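Local coordinates for protein tumor necrosis factor ligand superfamily member 13 (Mus musculus, PDB 1U5Y) that acts as a secreted homotrimeric cytokine of the tumor necrosis factor family, APRIL, that binds the receptors TACI and BCMA and takes part in regulating tumor cell growth, at residues A[65-70]-A[119-124]; A[70-75]-A[82-87]. One frame throughout, in Å; residues are numbered along the deposited sequence.

Contact 1: residues A[65-70]-A[119-124]; sequences TFTMGQ and IPRANA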
ATOM      1  N   THR A  65     -15.644  10.301 -13.504  1.00 22.60           N
ATOM      2  CA  THR A  65     -15.184   9.702 -14.769  1.00 24.31           C
ATOM      3  C   THR A  65     -14.609   8.294 -14.622  1.00 21.15           C
ATOM      4  O   THR A  65     -13.821   8.030 -13.710  1.00 25.25           O
ATOM      5  CB  THR A  65     -14.118  10.588 -15.484  1.00 25.30           C
ATOM      6  OG1 THR A  65     -13.395  11.367 -14.524  1.00 27.84           O
ATOM      7  CG2 THR A  65     -14.766  11.624 -16.427  1.00 25.68           C
ATOM      8  N   PHE A  66     -15.007   7.435 -15.566  1.00 16.48           N
ATOM      9  CA  PHE A  66     -14.622   6.010 -15.687  1.00 14.95           C
ATOM     10  C   PHE A  66     -13.491   5.529 -14.779  1.00 16.53           C
ATOM     11  O   PHE A  66     -13.695   4.604 -13.985  1.00 10.22           O
ATOM     12  CB  PHE A  66     -14.287   5.646 -17.157  1.00  9.07           C
ATOM     13  CG  PHE A  66     -15.295   6.148 -18.139  1.00  4.35           C
ATOM     14  CD1 PHE A  66     -15.087   7.349 -18.814  1.00  2.00           C
ATOM     15  CD2 PHE A  66     -16.484   5.462 -18.336  1.00  5.09           C
ATOM     16  CE1 PHE A  66     -16.049   7.856 -19.684  1.00  3.01           C
ATOM     17  CE2 PHE A  66     -17.456   5.951 -19.218  1.00  4.54           C
ATOM     18  CZ  PHE A  66     -17.237   7.151 -19.898  1.00  3.46           C
ATOM     19  N   THR A  67     -12.311   6.133 -14.928  1.00 14.82           N
ATOM     20  CA  THR A  67     -11.160   5.789 -14.109  1.00 17.02           C
ATOM     21  C   THR A  67     -10.316   7.015 -13.753  1.00 20.18           C
ATOM     22  O   THR A  67     -10.206   7.975 -14.514  1.00 23.40           O
ATOM     23  CB  THR A  67     -10.263   4.730 -14.802  1.00 17.82           C
ATOM     24  OG1 THR A  67      -9.652   5.295 -15.962  1.00 22.31           O
ATOM     25  CG2 THR A  67     -11.077   3.558 -15.363  1.00 17.75           C
ATOM     26  N   MET A  68      -9.759   6.974 -12.553  1.00 21.29           N
ATOM     27  CA  MET A  68      -8.773   7.926 -12.105  1.00 20.32           C
ATOM     28  C   MET A  68      -7.565   7.155 -11.582  1.00 19.69           C
ATOM     29  O   MET A  68      -7.573   5.936 -11.463  1.00 17.23           O
ATOM     30  CB  MET A  68      -9.370   8.790 -10.989  1.00 19.75           C
ATOM     31  CG  MET A  68     -10.549   9.670 -11.442  1.00 18.88           C
ATOM     32  SD  MET A  68     -10.044  10.893 -12.674  1.00 14.51           S
ATOM     33  CE  MET A  68      -8.898  11.852 -11.748  1.00 14.67           C
ATOM     34  N   GLY A  69      -6.524   7.892 -11.263  1.00 19.04           N
ATOM     35  CA  GLY A  69      -5.295   7.304 -10.813  1.00 15.08           C
ATOM     36  C   GLY A  69      -4.166   8.269 -11.038  1.00 13.60           C
ATOM     37  O   GLY A  69      -4.167   9.029 -12.005  1.00 21.45           O
ATOM     38  N   GLN A  70      -3.162   8.169 -10.187  1.00 10.31           N
ATOM     39  CA  GLN A  70      -2.024   9.060 -10.210  1.00  8.00           C
ATOM     40  C   GLN A  70      -0.845   8.300 -10.779  1.00 11.17           C
ATOM     41  O   GLN A  70      -0.837   7.058 -10.747  1.00 12.23           O
ATOM     42  CB  GLN A  70      -1.729   9.571  -8.800  1.00  8.99           C
ATOM     43  CG  GLN A  70      -1.158   8.569  -7.839  1.00 13.21           C
ATOM     44  CD  GLN A  70      -2.208   7.785  -7.107  1.00 15.36           C
ATOM     45  OE1 GLN A  70      -3.363   7.706  -7.549  1.00  8.26           O
ATOM     46  NE2 GLN A  70      -1.818   7.206  -5.970  1.00 11.24           N
ATOM     47  N   ILE A 119      -1.907  13.469 -11.937  1.00  8.39           N
ATOM     48  CA  ILE A 119      -3.161  12.782 -12.245  1.00  6.42           C
ATOM     49  C   ILE A 119      -3.543  13.200 -13.652  1.00  4.80           C
ATOM     50  O   ILE A 119      -3.797  14.373 -13.878  1.00  6.96           O
ATOM     51  CB  ILE A 119      -4.254  13.177 -11.233  1.00  9.37           C
ATOM     52  CG1 ILE A 119      -3.968  12.546  -9.877  1.00 10.26           C
ATOM     53  CG2 ILE A 119      -5.638  12.720 -11.725  1.00 10.47           C
ATOM     54  CD1 ILE A 119      -2.894  13.238  -9.097  1.00 15.98           C
ATOM     55  N   PRO A 120      -3.605  12.270 -14.603  1.00  8.51           N
ATOM     56  CA  PRO A 120      -3.685  12.662 -16.009  1.00 11.01           C
ATOM     57  C   PRO A 120      -5.106  13.043 -16.476  1.00  9.62           C
ATOM     58  O   PRO A 120      -5.513  12.595 -17.538  1.00  8.66           O
ATOM     59  CB  PRO A 120      -3.144  11.417 -16.751  1.00  6.30           C
ATOM     60  CG  PRO A 120      -3.537  10.264 -15.876  1.00  5.44           C
ATOM     61  CD  PRO A 120      -3.640  10.797 -14.460  1.00  5.39           C
ATOM     62  N   ARG A 121      -5.833  13.848 -15.699  1.00 14.85           N
ATOM     63  CA  ARG A 121      -6.976  14.633 -16.212  1.00 15.69           C
ATOM     64  C   ARG A 121      -6.850  16.087 -15.742  1.00  9.77           C
ATOM     65  O   ARG A 121      -6.276  16.371 -14.685  1.00  8.42           O
ATOM     66  CB  ARG A 121      -8.338  14.065 -15.750  1.00 23.34           C
ATOM     67  CG  ARG A 121      -8.436  12.528 -15.623  1.00 31.78           C
ATOM     68  CD  ARG A 121      -9.556  11.877 -16.467  1.00 38.78           C
ATOM     69  NE  ARG A 121      -9.364  10.426 -16.614  1.00 44.63           N
ATOM     70  CZ  ARG A 121     -10.168   9.608 -17.309  1.00 47.96           C
ATOM     71  NH1 ARG A 121     -11.247  10.075 -17.938  1.00 48.96           N
ATOM     72  NH2 ARG A 121      -9.893   8.307 -17.373  1.00 47.55           N
ATOM     73  N   ALA A 122      -7.397  17.002 -16.523  1.00  7.91           N
ATOM     74  CA  ALA A 122      -7.478  18.400 -16.131  1.00 10.71           C
ATOM     75  C   ALA A 122      -8.489  18.581 -14.989  1.00 12.02           C
ATOM     76  O   ALA A 122      -9.536  17.938 -14.970  1.00 15.82           O
ATOM     77  CB  ALA A 122      -7.873  19.283 -17.338  1.00  5.06           C
ATOM     78  N   ASN A 123      -8.183  19.481 -14.062  1.00 10.10           N
ATOM     79  CA  ASN A 123      -9.123  19.882 -13.001  1.00 13.66           C
ATOM     80  C   ASN A 123      -9.717  18.702 -12.266  1.00 10.53           C
ATOM     81  O   ASN A 123     -10.922  18.643 -12.030  1.00 11.70           O
ATOM     82  CB  ASN A 123     -10.251  20.754 -13.580  1.00  9.75           C
ATOM     83  CG  ASN A 123      -9.717  21.983 -14.254  1.00 11.81           C
ATOM     84  OD1 ASN A 123      -8.774  22.613 -13.747  1.00 14.36           O
ATOM     85  ND2 ASN A 123     -10.320  22.348 -15.409  1.00 14.99           N
ATOM     86  N   ALA A 124      -8.853  17.753 -11.949  1.00 12.70           N
ATOM     87  CA  ALA A 124      -9.237  16.556 -11.247  1.00 11.87           C
ATOM     88  C   ALA A 124      -9.667  16.943  -9.841  1.00 12.78           C
ATOM     89  O   ALA A 124      -9.034  17.778  -9.197  1.00  7.29           O
ATOM     90  CB  ALA A 124      -8.071  15.585 -11.194  1.00  9.73           C
TER
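The backbones of 65-70 and 119-124 come close at one end, with Gln70 CA 4.4 Å from Ile119 CA; the chain of 119-124 then loops out and returns at Ala124, while Arg121 reaches Thr65 and Thr67 with its side chain. The bend is an inverse gamma turn centred on Pro120, closed by a weak bond from Arg121 N to Ile119 O. Gly69 O lies against the proline ring, 3.1 Å from Pro120 CD.

Met68 fills the angle between the chains. Bent at both chi2 (-64°) and chi3 (-63°), it curls its thioether round to bring CE against two side chains: Ile119 CG2 at 3.4 Å, tighter than usual for two carbons, and Ala124 CB at 3.9 Å. Its SD rests on the aliphatic part of Arg121, 3.7 Å from CG. In the jelly-roll fold of the TNF homology domain this is where strand 67-76 meets the loop that follows strand 114-119, and Phe61 of strand 51-61 packs on both Met68 and Ile119.

Farther out, the Arg121 guanidinium lies with one face under Thr67 O. Although NH2 is 2.9 Å from that oxygen, the angle is too poor for a hydrogen bond, and this is probably an electrostatic contact of the carbonyl oxygen with the face of the cation. Thr67 OG1 stands 3.3 Å from the same NH2, while Thr65 CB approaches NH1 obliquely at 3.8 Å. At the opposite end of the contact, Gln70 CB packs on Ile119 CD1, and the Gln70 amide turns away to give its NE2 to Cys101 O and Ser57 OG.

Contact 2: residues A[70-75]-A[82-87]; sequences QVVSRE and TLFRCI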
ATOM      1  N   GLN A  70      -3.162   8.169 -10.187  1.00 10.31           N
ATOM      2  CA  GLN A  70      -2.024   9.060 -10.210  1.00  8.00           C
ATOM      3  C   GLN A  70      -0.845   8.300 -10.779  1.00 11.17           C
ATOM      4  O   GLN A  70      -0.837   7.058 -10.747  1.00 12.23           O
ATOM      5  CB  GLN A  70      -1.729   9.571  -8.800  1.00  8.99           C
ATOM      6  CG  GLN A  70      -1.158   8.569  -7.839  1.00 13.21           C
ATOM      7  CD  GLN A  70      -2.208   7.785  -7.107  1.00 15.36           C
ATOM      8  OE1 GLN A  70      -3.363   7.706  -7.549  1.00  8.26           O
ATOM      9  NE2 GLN A  70      -1.818   7.206  -5.970  1.00 11.24           N
ATOM     10  N   VAL A  71       0.123   9.053 -11.309  1.00  9.89           N
ATOM     11  CA  VAL A  71       1.374   8.535 -11.875  1.00 10.76           C
ATOM     12  C   VAL A  71       2.565   9.146 -11.128  1.00  7.30           C
ATOM     13  O   VAL A  71       2.702  10.362 -11.040  1.00 10.21           O
ATOM     14  CB  VAL A  71       1.520   8.915 -13.369  1.00 19.58           C
ATOM     15  CG1 VAL A  71       2.781   8.258 -13.991  1.00 20.57           C
ATOM     16  CG2 VAL A  71       0.273   8.526 -14.142  1.00 18.51           C
ATOM     17  N   VAL A  72       3.408   8.302 -10.560  1.00  5.38           N
ATOM     18  CA  VAL A  72       4.620   8.760  -9.901  1.00  6.38           C
ATOM     19  C   VAL A  72       5.786   8.481 -10.826  1.00  7.04           C
ATOM     20  O   VAL A  72       5.979   7.348 -11.260  1.00  8.36           O
ATOM     21  CB  VAL A  72       4.797   8.052  -8.550  1.00 10.27           C
ATOM     22  CG1 VAL A  72       6.040   8.552  -7.828  1.00 13.52           C
ATOM     23  CG2 VAL A  72       3.549   8.281  -7.681  1.00 12.66           C
ATOM     24  N   SER A  73       6.536   9.524 -11.160  1.00  9.71           N
ATOM     25  CA  SER A  73       7.665   9.417 -12.074  1.00 11.23           C
ATOM     26  C   SER A  73       8.850  10.197 -11.534  1.00 12.83           C
ATOM     27  O   SER A  73       8.695  11.089 -10.699  1.00 11.58           O
ATOM     28  CB  SER A  73       7.315   9.928 -13.497  1.00 13.28           C
ATOM     29  OG  SER A  73       6.002  10.433 -13.577  1.00 15.63           O
ATOM     30  N   ARG A  74      10.029   9.832 -12.025  1.00 14.22           N
ATOM     31  CA  ARG A  74      11.277  10.483 -11.697  1.00 14.63           C
ATOM     32  C   ARG A  74      11.868  11.134 -12.948  1.00 12.26           C
ATOM     33  O   ARG A  74      12.150  10.451 -13.923  1.00 11.83           O
ATOM     34  CB  ARG A  74      12.245   9.434 -11.174  1.00 15.16           C
ATOM     35  CG  ARG A  74      13.687   9.853 -11.227  1.00 22.80           C
ATOM     36  CD  ARG A  74      14.594   8.963 -10.443  1.00 29.78           C
ATOM     37  NE  ARG A  74      14.558   7.590 -10.913  1.00 31.82           N
ATOM     38  CZ  ARG A  74      15.238   7.128 -11.941  1.00 28.56           C
ATOM     39  NH1 ARG A  74      16.044   7.914 -12.659  1.00 30.14           N
ATOM     40  NH2 ARG A  74      15.098   5.853 -12.260  1.00 31.53           N
ATOM     41  N   GLU A  75      12.033  12.447 -12.927  1.00 13.09           N
ATOM     42  CA  GLU A  75      12.795  13.145 -13.963  1.00 15.33           C
ATOM     43  C   GLU A  75      14.260  13.218 -13.559  1.00 14.31           C
ATOM     44  O   GLU A  75      14.576  13.666 -12.458  1.00 14.36           O
ATOM     45  CB  GLU A  75      12.247  14.556 -14.185  1.00 16.65           C
ATOM     46  CG  GLU A  75      10.860  14.556 -14.806  1.00 24.65           C
ATOM     47  CD  GLU A  75      10.276  15.942 -14.994  1.00 28.75           C
ATOM     48  OE1 GLU A  75      11.030  16.938 -14.883  1.00 30.76           O
ATOM     49  OE2 GLU A  75       9.052  16.023 -15.261  1.00 32.85           O
ATOM     50  N   THR A  82       8.614   6.567 -15.558  1.00 16.18           N
ATOM     51  CA  THR A  82       7.494   6.184 -14.663  1.00 13.68           C
ATOM     52  C   THR A  82       7.937   5.100 -13.666  1.00  8.68           C
ATOM     53  O   THR A  82       8.467   4.061 -14.063  1.00 12.67           O
ATOM     54  CB  THR A  82       6.304   5.659 -15.496  1.00 16.11           C
ATOM     55  OG1 THR A  82       5.820   6.695 -16.359  1.00 20.12           O
ATOM     56  CG2 THR A  82       5.079   5.308 -14.602  1.00 16.09           C
ATOM     57  N   LEU A  83       7.726   5.351 -12.382  1.00  4.87           N
ATOM     58  CA  LEU A  83       8.074   4.406 -11.331  1.00  8.20           C
ATOM     59  C   LEU A  83       6.884   3.495 -11.068  1.00 11.74           C
ATOM     60  O   LEU A  83       7.019   2.267 -11.095  1.00 12.04           O
ATOM     61  CB  LEU A  83       8.433   5.150 -10.027  1.00  9.79           C
ATOM     62  CG  LEU A  83       9.474   6.250 -10.163  1.00  8.80           C
ATOM     63  CD1 LEU A  83       9.857   6.756  -8.777  1.00 11.99           C
ATOM     64  CD2 LEU A  83      10.695   5.694 -10.939  1.00  9.06           C
ATOM     65  N   PHE A  84       5.724   4.106 -10.812  1.00  6.18           N
ATOM     66  CA  PHE A  84       4.500   3.347 -10.654  1.00  6.78           C
ATOM     67  C   PHE A  84       3.263   4.179 -10.812  1.00  7.84           C
ATOM     68  O   PHE A  84       3.296   5.398 -10.756  1.00  8.72           O
ATOM     69  CB  PHE A  84       4.457   2.637  -9.296  1.00  9.57           C
ATOM     70  CG  PHE A  84       4.427   3.560  -8.108  1.00  9.60           C
ATOM     71  CD1 PHE A  84       3.227   3.958  -7.553  1.00  9.02           C
ATOM     72  CD2 PHE A  84       5.604   3.986  -7.511  1.00 14.89           C
ATOM     73  CE1 PHE A  84       3.204   4.803  -6.442  1.00 14.53           C
ATOM     74  CE2 PHE A  84       5.589   4.824  -6.393  1.00 13.47           C
ATOM     75  CZ  PHE A  84       4.401   5.228  -5.856  1.00 11.17           C
ATOM     76  N   ARG A  85       2.156   3.483 -11.002  1.00 13.91           N
ATOM     77  CA  ARG A  85       0.877   4.114 -11.251  1.00 15.62           C
ATOM     78  C   ARG A  85      -0.221   3.366 -10.502  1.00 12.75           C
ATOM     79  O   ARG A  85      -0.194   2.138 -10.382  1.00 13.08           O
ATOM     80  CB  ARG A  85       0.622   4.176 -12.767  1.00 17.80           C
ATOM     81  CG  ARG A  85      -0.665   3.572 -13.243  1.00 23.03           C
ATOM     82  CD  ARG A  85      -1.171   4.086 -14.579  1.00 28.45           C
ATOM     83  NE  ARG A  85      -0.136   4.641 -15.447  1.00 31.72           N
ATOM     84  CZ  ARG A  85      -0.347   5.639 -16.301  1.00 35.02           C
ATOM     85  NH1 ARG A  85      -1.552   6.203 -16.400  1.00 36.23           N
ATOM     86  NH2 ARG A  85       0.651   6.085 -17.064  1.00 33.41           N
ATOM     87  N   CYS A  86      -1.174   4.126  -9.985  1.00  8.55           N
ATOM     88  CA  CYS A  86      -2.320   3.560  -9.314  1.00  6.03           C
ATOM     89  C   CYS A  86      -3.507   3.803 -10.227  1.00 10.03           C
ATOM     90  O   CYS A  86      -3.701   4.910 -10.724  1.00 16.76           O
ATOM     91  CB  CYS A  86      -2.511   4.245  -7.972  1.00  6.22           C
ATOM     92  SG  CYS A  86      -3.722   3.446  -6.920  1.00 15.03           S
ATOM     93  N   ILE A  87      -4.295   2.775 -10.477  1.00  6.40           N
ATOM     94  CA  ILE A  87      -5.497   2.925 -11.282  1.00  8.76           C
ATOM     95  C   ILE A  87      -6.714   2.465 -10.487  1.00 10.33           C
ATOM     96  O   ILE A  87      -6.723   1.382  -9.872  1.00  3.45           O
ATOM     97  CB  ILE A  87      -5.385   2.122 -12.591  1.00  8.91           C
ATOM     98  CG1 ILE A  87      -4.257   2.700 -13.455  1.00 15.84           C
ATOM     99  CG2 ILE A  87      -6.685   2.183 -13.359  1.00 14.80           C
ATOM    100  CD1 ILE A  87      -3.751   1.787 -14.546  1.00 17.96           C
TER
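A beta hairpin of the TNF jelly roll, strands 67-76 and 79-89, is joined here across a classic beta bulge. Its short strands run antiparallel at 172°, and Leu83 and Phe84 both face Val72; Ser73 therefore pairs with Thr82, one residue out of the step set by Val72 and Phe84. Val72 O takes two bonds, from Leu83 N at 2.9 Å in the carbonyl plane and from Phe84 N at 3.3 Å, tilted slightly out of it. The return bond, Val72 N to Phe84 O, is nearly linear with the carbonyl, and Cys86 N to Gln70 O continues the ladder.

On the face of Val72 and Phe84, Val72 sits over the Phe84 ring: CB lies 4.0 Å from the centroid, a CH-pi contact offset toward the rim, with CG2 3.7 Å from CZ. Phe84 chi1 of 64° sets CG between backbone N and carbonyl carbon, which swings the ring back alongside Val72. On the other face, with Ser73, Thr82 and Arg85, Val71 divides its methyls: CG1 meets Thr82 CG2, while CG2 stands 3.7 Å from Arg85 CZ, centred over one face of the guanidinium. Leu83 CD2 touches CB of Arg74, and the NH2 of that arginine makes a salt bridge with Glu81. Cys86 CB packs against the Gln70 amide, while Cys86 SG forms the disulfide with Cys101.

Phe84 also packs on Phe134 of a second subunit, a side-chain contact between neighbouring jelly rolls in keeping with TNF-family trimers.

How the contacts relate
From the N terminus, the chain enters contact 1 at 65-70 and passes through the shared Gln70 into contact 2 at 70-75. It turns back at once, and 82-87 closes the short hairpin loop of contact 2. The chain then runs through strands 99-109 and 114-119 before 119-124 closes the much longer loop of contact 1, inside which contact 2 is nested. Strand 67-76 thus serves both: it lies between 79-89, its hairpin partner, and 114-119, whose following loop folds over its start. The contact centres lie about 13 Å apart, Met68 O packs near Ile87 CG2, and both contacts touch the second subunit.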